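Local coordinates for tail component (Lactobacillus phage J-1, PDB 5LY8), which probably binds host cell-wall carbohydrate through this second carbohydrate-binding module of the evolved distal tail protein, helping the phage recognise Lactobacillus casei, at residues A37-Y40 / Y41-N45; G55-G59 / I60-S64; L157-R160 / N161-D165. All blocks are in the same frame, centred on the assembly; numbering follows the deposited sequence.

The three interactions are local turns in one carbohydrate-binding module of the concanavalin clan. They follow in series along the chain. Interaction 1 lies in the loop between strands 30-31 and 49-50. Interaction 2 is the beta hairpin of strands 54-57 and 60-63. Interaction 3 leaves strand 151-158 and leads to strand 166-175, so it passes from the mixed sheet to the six-stranded antiparallel sheet. Their centres are about 24 to 28 Å apart and none touches another. Interaction 2 supplies a ligand to one magnesium ion. Interaction 3 passes near the other, with the Arg-160 side chain about 8 Å from the bound ion. All three are strand connections of an all-beta module, and two of them lie at or near its magnesium sites.

Interaction 1 of 3, residues A37-Y40 / Y41-N45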
# COMPACT_ATOMS: atom_id res chain seq x y z
N ALA A 37 -8.12 1.23 4.48
CA ALA A 37 -8.87 0.00 4.28
C ALA A 37 -9.12 -0.79 5.56
O ALA A 37 -10.15 -1.48 5.65
CB ALA A 37 -8.16 -0.88 3.26
N PHE A 38 -8.22 -0.73 6.55
CA PHE A 38 -8.34 -1.56 7.75
C PHE A 38 -9.77 -1.47 8.31
O PHE A 38 -10.24 -0.37 8.62
CB PHE A 38 -7.33 -1.14 8.80
CG PHE A 38 -7.45 -2.00 10.04
CD1 PHE A 38 -7.09 -3.34 10.02
CD2 PHE A 38 -7.98 -1.47 11.21
CE1 PHE A 38 -7.22 -4.12 11.16
CE2 PHE A 38 -8.12 -2.27 12.35
CZ PHE A 38 -7.74 -3.59 12.31
N PRO A 39 -10.46 -2.61 8.45
CA PRO A 39 -11.88 -2.57 8.87
C PRO A 39 -11.99 -2.51 10.39
O PRO A 39 -12.33 -3.50 11.06
CB PRO A 39 -12.45 -3.87 8.30
CG PRO A 39 -11.28 -4.82 8.30
CD PRO A 39 -10.05 -3.97 8.04
N TYR A 40 -11.69 -1.32 10.93
CA TYR A 40 -11.67 -1.13 12.38
C TYR A 40 -12.96 -1.56 13.04
O TYR A 40 -12.94 -2.08 14.16
CB TYR A 40 -11.40 0.36 12.72
CG TYR A 40 -12.35 1.35 12.08
CD1 TYR A 40 -12.08 1.87 10.82
CD2 TYR A 40 -13.52 1.75 12.72
CE1 TYR A 40 -12.94 2.79 10.22
CE2 TYR A 40 -14.41 2.64 12.11
CZ TYR A 40 -14.10 3.17 10.87
OH TYR A 40 -14.94 4.07 10.25
N TYR A 41 -14.08 -1.37 12.34
CA TYR A 41 -15.44 -1.65 12.81
C TYR A 41 -15.69 -3.15 13.00
O TYR A 41 -16.72 -3.52 13.56
CB TYR A 41 -16.49 -1.01 11.87
CG TYR A 41 -16.13 -1.17 10.42
CD1 TYR A 41 -15.34 -0.23 9.77
CD2 TYR A 41 -16.50 -2.32 9.71
CE1 TYR A 41 -14.91 -0.43 8.46
CE2 TYR A 41 -16.07 -2.52 8.40
CZ TYR A 41 -15.28 -1.58 7.79
OH TYR A 41 -14.86 -1.80 6.50
N GLU A 42 -14.84 -4.00 12.42
CA GLU A 42 -14.92 -5.45 12.62
C GLU A 42 -13.96 -5.92 13.70
O GLU A 42 -14.06 -7.07 14.11
CB GLU A 42 -14.61 -6.19 11.32
CG GLU A 42 -15.68 -5.94 10.26
CD GLU A 42 -15.40 -6.47 8.88
OE1 GLU A 42 -14.32 -7.05 8.66
OE2 GLU A 42 -16.30 -6.31 8.02
N HIS A 43 -13.01 -5.08 14.11
CA HIS A 43 -11.95 -5.48 15.03
C HIS A 43 -12.10 -4.89 16.43
O HIS A 43 -11.18 -5.01 17.25
CB HIS A 43 -10.57 -5.11 14.45
CG HIS A 43 -10.14 -5.95 13.28
ND1 HIS A 43 -9.06 -6.84 13.37
CD2 HIS A 43 -10.60 -5.97 12.02
CE1 HIS A 43 -8.90 -7.33 12.15
NE2 HIS A 43 -9.83 -6.89 11.32
N GLY A 44 -13.24 -4.27 16.72
CA GLY A 44 -13.46 -3.63 18.01
C GLY A 44 -12.69 -2.35 18.21
O GLY A 44 -12.53 -1.88 19.34
N ASN A 45 -12.20 -1.76 17.12
CA ASN A 45 -11.42 -0.53 17.19
C ASN A 45 -12.25 0.68 16.78
O ASN A 45 -13.26 0.56 16.08
CB ASN A 45 -10.19 -0.63 16.27
CG ASN A 45 -9.22 -1.72 16.71
OD1 ASN A 45 -8.88 -1.89 17.92
ND2 ASN A 45 -8.74 -2.48 15.78
O HOH W 1 -12.81 -0.42 5.76
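Tyr-40 and Tyr-41 both hold CG between the backbone N and the carbonyl carbon (chi1 55° and 42°), which brings their neighbouring rings together at about a right angle. The edge of Tyr-41 points at the face of Tyr-40, a T-shaped pair with centroids 5.0 Å apart. CD1 of Tyr-41 sits over the centre of the Tyr-40 ring. One face of Tyr-41 lies against Pro-39, where Pro-39 CB comes 3.7 Å from Tyr-41 CZ. A water bridges Tyr-41 OH to Ala-37 O. Phe-38 CZ lies over the centre of the His-43 ring, 3.5 Å from His-43 CG, with the ring planes 46° apart.

The backbone closes on itself around two carbonyls. Glu-42 N donates to Pro-39 O at 2.9 Å. Tyr-40 O takes His-43 N at 3.0 Å and Asn-45 N at 3.1 Å, from opposite faces of its carbonyl plane. Pro-39 is also the centre of an inverse gamma turn.

This compact turn sits at the surface, in the loop between strands 30-31 and 49-50. Glu-113 of strand 110-118 accepts the N-H groups of Ala-37 and Phe-38, and Trp-73 of strand 73-81 meets the Phe-38 ring edge-to-face.

Interaction 2 of 3, residues G55-G59 / I60-S64; sequences GYANG and IAYPS. With MG (magnesium ion), chain C.
Gly-55 and Tyr-62 form an antiparallel hydrogen-bonded pair, followed by the non-hydrogen-bonded pair Tyr-56 and Ala-61 and then the hydrogen-bonded pair Ala-57 and Ile-60 beside a type I' turn. Gly-55 N donates to Tyr-62 O at 2.9 Å, and Tyr-62 N returns a bond to Gly-55 O at 2.8 Å. Ala-57 N donates to Ile-60 O at 3.0 Å. The return bond, from Ile-60 N to Ala-57 O, is weak.

The side chains divide between two faces. On one, Tyr-56 CE1 touches Ala-61 CB at 3.7 Å. On the other, Ile-60 and Tyr-62 project beside Ala-57. With CG2 of Ile-60 anti to the backbone N and CG1 beside it (chi1 -61°), the CG2 methyl lies over one face of the Tyr-62 ring, offset toward the rim. The ring edge of Tyr-62 runs past the opposite strand, where its CE2 comes 4.0 Å from Ala-57 CB. A water joins Tyr-62 OH to Asn-58 ND2, so the ring is tied to the turn.

Asn-58 and Gly-59 occupy the two central turn positions, both with positive phi. The turn presents Gly-59 O to a magnesium ion, 2.3 Å away. Three waters bind the ion too, and the backbone oxygens of Asp-21 and Gln-227 complete its six oxygen ligands. Ala-61 also makes a backbone hydrogen bond with Trp-226, next to Gln-227, linking the hairpin to strand 223-238. This is a two-residue beta hairpin with a type I' turn, whose tip serves as one arm of a metal site.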
# COMPACT_ATOMS: atom_id res chain seq x y z
N GLY A 55 9.23 12.49 7.64
CA GLY A 55 10.52 13.17 7.56
C GLY A 55 11.28 12.64 6.35
O GLY A 55 11.19 11.44 6.06
N TYR A 56 12.00 13.49 5.60
CA TYR A 56 12.73 13.02 4.43
C TYR A 56 14.23 13.11 4.64
O TYR A 56 14.72 14.18 5.02
CB TYR A 56 12.33 13.79 3.17
CG TYR A 56 10.84 13.81 2.97
CD1 TYR A 56 10.16 12.68 2.53
CD2 TYR A 56 10.09 14.94 3.28
CE1 TYR A 56 8.78 12.66 2.42
CE2 TYR A 56 8.70 14.93 3.21
CZ TYR A 56 8.05 13.79 2.77
OH TYR A 56 6.68 13.77 2.64
N ALA A 57 14.96 12.01 4.41
CA ALA A 57 16.42 12.02 4.47
C ALA A 57 16.95 10.98 3.51
O ALA A 57 16.43 9.88 3.47
CB ALA A 57 16.88 11.70 5.88
N ASN A 58 18.02 11.32 2.78
CA ASN A 58 18.72 10.35 1.94
C ASN A 58 17.85 9.68 0.88
O ASN A 58 18.08 8.51 0.58
CB ASN A 58 19.42 9.32 2.82
CG ASN A 58 20.55 9.95 3.57
OD1 ASN A 58 21.21 10.83 3.04
ND2 ASN A 58 20.77 9.59 4.84
N GLY A 59 16.85 10.39 0.37
CA GLY A 59 15.97 9.82 -0.65
C GLY A 59 14.96 8.85 -0.08
O GLY A 59 14.45 7.96 -0.79
N ILE A 60 14.65 9.01 1.21
CA ILE A 60 13.78 8.11 1.94
C ILE A 60 12.79 8.88 2.81
O ILE A 60 13.15 9.87 3.45
CB ILE A 60 14.65 7.18 2.82
CG1 ILE A 60 15.62 6.33 1.97
CG2 ILE A 60 13.74 6.29 3.71
CD1 ILE A 60 16.81 5.67 2.83
N ALA A 61 11.53 8.44 2.80
CA ALA A 61 10.48 8.98 3.66
C ALA A 61 10.37 8.14 4.92
O ALA A 61 10.23 6.90 4.84
CB ALA A 61 9.16 9.04 2.93
N TYR A 62 10.37 8.80 6.09
CA TYR A 62 10.28 8.16 7.39
C TYR A 62 8.98 8.60 8.04
O TYR A 62 8.87 9.73 8.50
CB TYR A 62 11.48 8.58 8.25
CG TYR A 62 12.80 8.05 7.74
CD1 TYR A 62 13.22 6.75 8.05
CD2 TYR A 62 13.60 8.82 6.91
CE1 TYR A 62 14.43 6.26 7.57
CE2 TYR A 62 14.81 8.34 6.44
CZ TYR A 62 15.22 7.06 6.76
OH TYR A 62 16.41 6.62 6.23
N PRO A 63 7.94 7.74 8.01
CA PRO A 63 6.69 8.15 8.65
C PRO A 63 6.87 8.31 10.16
O PRO A 63 7.61 7.54 10.78
CB PRO A 63 5.71 7.02 8.31
CG PRO A 63 6.52 5.90 7.84
CD PRO A 63 7.89 6.38 7.45
N SER A 64 6.27 9.35 10.75
CA SER A 64 6.31 9.58 12.20
C SER A 64 5.03 9.24 12.96
O SER A 64 3.96 9.73 12.58
CB SER A 64 6.57 11.04 12.48
OG SER A 64 6.77 11.23 13.87
MG MG C . 14.34 7.36 -3.01
O HOH W 2 19.06 7.50 5.88
O HOH W 3 16.25 8.63 -3.98
O HOH W 4 16.25 5.86 -2.74
O HOH W 5 14.15 6.41 -5.24

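Interaction 3 of 3, residues L157-R160 / N161-D165; sequences LLPR and NYYRD
Asp-165 OD1 is gripped by both terminal nitrogens of Arg-160, at 2.9 Å from Arg-160 NH2 and 3.0 Å from Arg-160 NH1. This salt bridge is end-on, with both nitrogens meeting the one oxygen from the same face of the carboxylate plane. The guanidinium and carboxylate planes are 28° apart. Thr-104 N gives OD1 a further hydrogen bond.

The Arg-160 chain bends at chi2 and chi3 (-80° and -78°), and this curls the guanidinium back toward the Tyr-163 carbonyl, which it meets with its edge. There NH1 also donates to Tyr-163 O at 3.3 Å, in the carbonyl plane and on a lone pair. One arginine thus pins both the backbone of the turn and the acid beyond it. Its NE is engaged by Asp-136, so neighbouring carboxylates probably balance its charge.

Pro-159 O holds the turn from inside. Tyr-163 N reaches it at 2.8 Å by an almost straight bond, and Tyr-162 N at 3.1 Å by a more bent one. Tyr-163 is the centre of an inverse gamma turn. Its ring is sandwiched: Leu-158 CD2 makes a CH-pi contact over the centre of one face, 3.8 Å from the ring centroid, and Tyr-162 CD2 lies over the opposite face toward the rim. Pro-159 runs alongside, with its CD 3.7 Å from Tyr-163 CD2.

The turn follows strand 151-158 and leads to strand 166-175. Trp-138 of strand 138-144 packs against Leu-158 and Tyr-163 and makes a cation-pi contact with Arg-160. Arg-185, at the end of strand 178-185, meets the Tyr-162 ring in the same way.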
# COMPACT_ATOMS: atom_id res chain seq x y z
N LEU A 157 0.71 -15.45 6.28
CA LEU A 157 1.64 -15.40 7.41
C LEU A 157 3.01 -15.69 6.83
O LEU A 157 3.29 -16.83 6.43
CB LEU A 157 1.26 -16.44 8.49
CG LEU A 157 0.04 -16.04 9.32
CD1 LEU A 157 -0.80 -17.24 9.69
CD2 LEU A 157 0.44 -15.32 10.57
N LEU A 158 3.85 -14.66 6.71
CA LEU A 158 5.16 -14.72 6.07
C LEU A 158 6.18 -15.41 6.98
O LEU A 158 6.48 -14.87 8.05
CB LEU A 158 5.66 -13.32 5.76
CG LEU A 158 4.79 -12.51 4.83
CD1 LEU A 158 5.41 -11.14 4.62
CD2 LEU A 158 4.58 -13.22 3.49
N PRO A 159 6.77 -16.54 6.57
CA PRO A 159 7.76 -17.19 7.45
C PRO A 159 8.95 -16.26 7.69
O PRO A 159 9.61 -15.85 6.73
CB PRO A 159 8.12 -18.48 6.71
CG PRO A 159 7.73 -18.23 5.28
CD PRO A 159 6.54 -17.32 5.33
N ARG A 160 9.23 -15.93 8.93
CA ARG A 160 10.29 -14.97 9.25
C ARG A 160 11.70 -15.35 8.85
O ARG A 160 12.52 -14.52 8.70
CB ARG A 160 10.22 -14.54 10.70
CG ARG A 160 9.12 -13.52 10.95
CD ARG A 160 9.55 -12.11 10.52
NE ARG A 160 10.41 -11.45 11.48
CZ ARG A 160 11.25 -10.46 11.15
NH1 ARG A 160 11.39 -10.09 9.89
NH2 ARG A 160 11.94 -9.86 12.07
N ASN A 161 11.96 -16.63 8.66
CA ASN A 161 13.27 -17.07 8.22
C ASN A 161 13.54 -16.68 6.79
O ASN A 161 14.68 -16.51 6.43
CB ASN A 161 13.38 -18.59 8.36
CG ASN A 161 14.72 -19.12 7.95
OD1 ASN A 161 15.73 -18.69 8.46
ND2 ASN A 161 14.73 -20.03 6.99
N TYR A 162 12.49 -16.61 6.00
CA TYR A 162 12.55 -16.29 4.60
C TYR A 162 12.31 -14.77 4.41
O TYR A 162 13.03 -14.13 3.72
CB TYR A 162 11.51 -17.11 3.83
CG TYR A 162 11.44 -16.95 2.32
CD1 TYR A 162 12.11 -17.82 1.48
CD2 TYR A 162 10.73 -15.94 1.73
CE1 TYR A 162 12.08 -17.68 0.11
CE2 TYR A 162 10.68 -15.82 0.36
CZ TYR A 162 11.36 -16.69 -0.45
OH TYR A 162 11.28 -16.55 -1.80
N TYR A 163 11.30 -14.26 5.08
CA TYR A 163 10.92 -12.85 4.99
C TYR A 163 11.57 -12.08 6.10
O TYR A 163 10.94 -11.76 7.12
CB TYR A 163 9.40 -12.70 5.00
CG TYR A 163 8.79 -13.24 3.74
CD1 TYR A 163 8.70 -12.45 2.59
CD2 TYR A 163 8.29 -14.54 3.69
CE1 TYR A 163 8.12 -12.94 1.43
CE2 TYR A 163 7.68 -15.03 2.53
CZ TYR A 163 7.60 -14.23 1.40
OH TYR A 163 7.05 -14.71 0.24
N ARG A 164 12.86 -11.83 5.93
CA ARG A 164 13.69 -11.17 6.93
C ARG A 164 13.51 -9.67 6.87
O ARG A 164 13.01 -9.12 5.87
CB ARG A 164 15.18 -11.50 6.69
CG ARG A 164 15.55 -12.98 6.91
CD ARG A 164 16.94 -13.30 6.35
NE ARG A 164 17.58 -14.43 7.03
CZ ARG A 164 18.52 -15.20 6.49
NH1 ARG A 164 18.93 -14.99 5.24
NH2 ARG A 164 19.05 -16.20 7.19
N ASP A 165 13.95 -8.97 7.90
CA ASP A 165 13.97 -7.51 7.86
C ASP A 165 14.75 -7.06 6.60
O ASP A 165 15.76 -7.67 6.25
CB ASP A 165 14.74 -6.98 9.06
CG ASP A 165 14.10 -7.17 10.43
OD1 ASP A 165 12.92 -7.61 10.48
OD2 ASP A 165 14.74 -6.79 11.43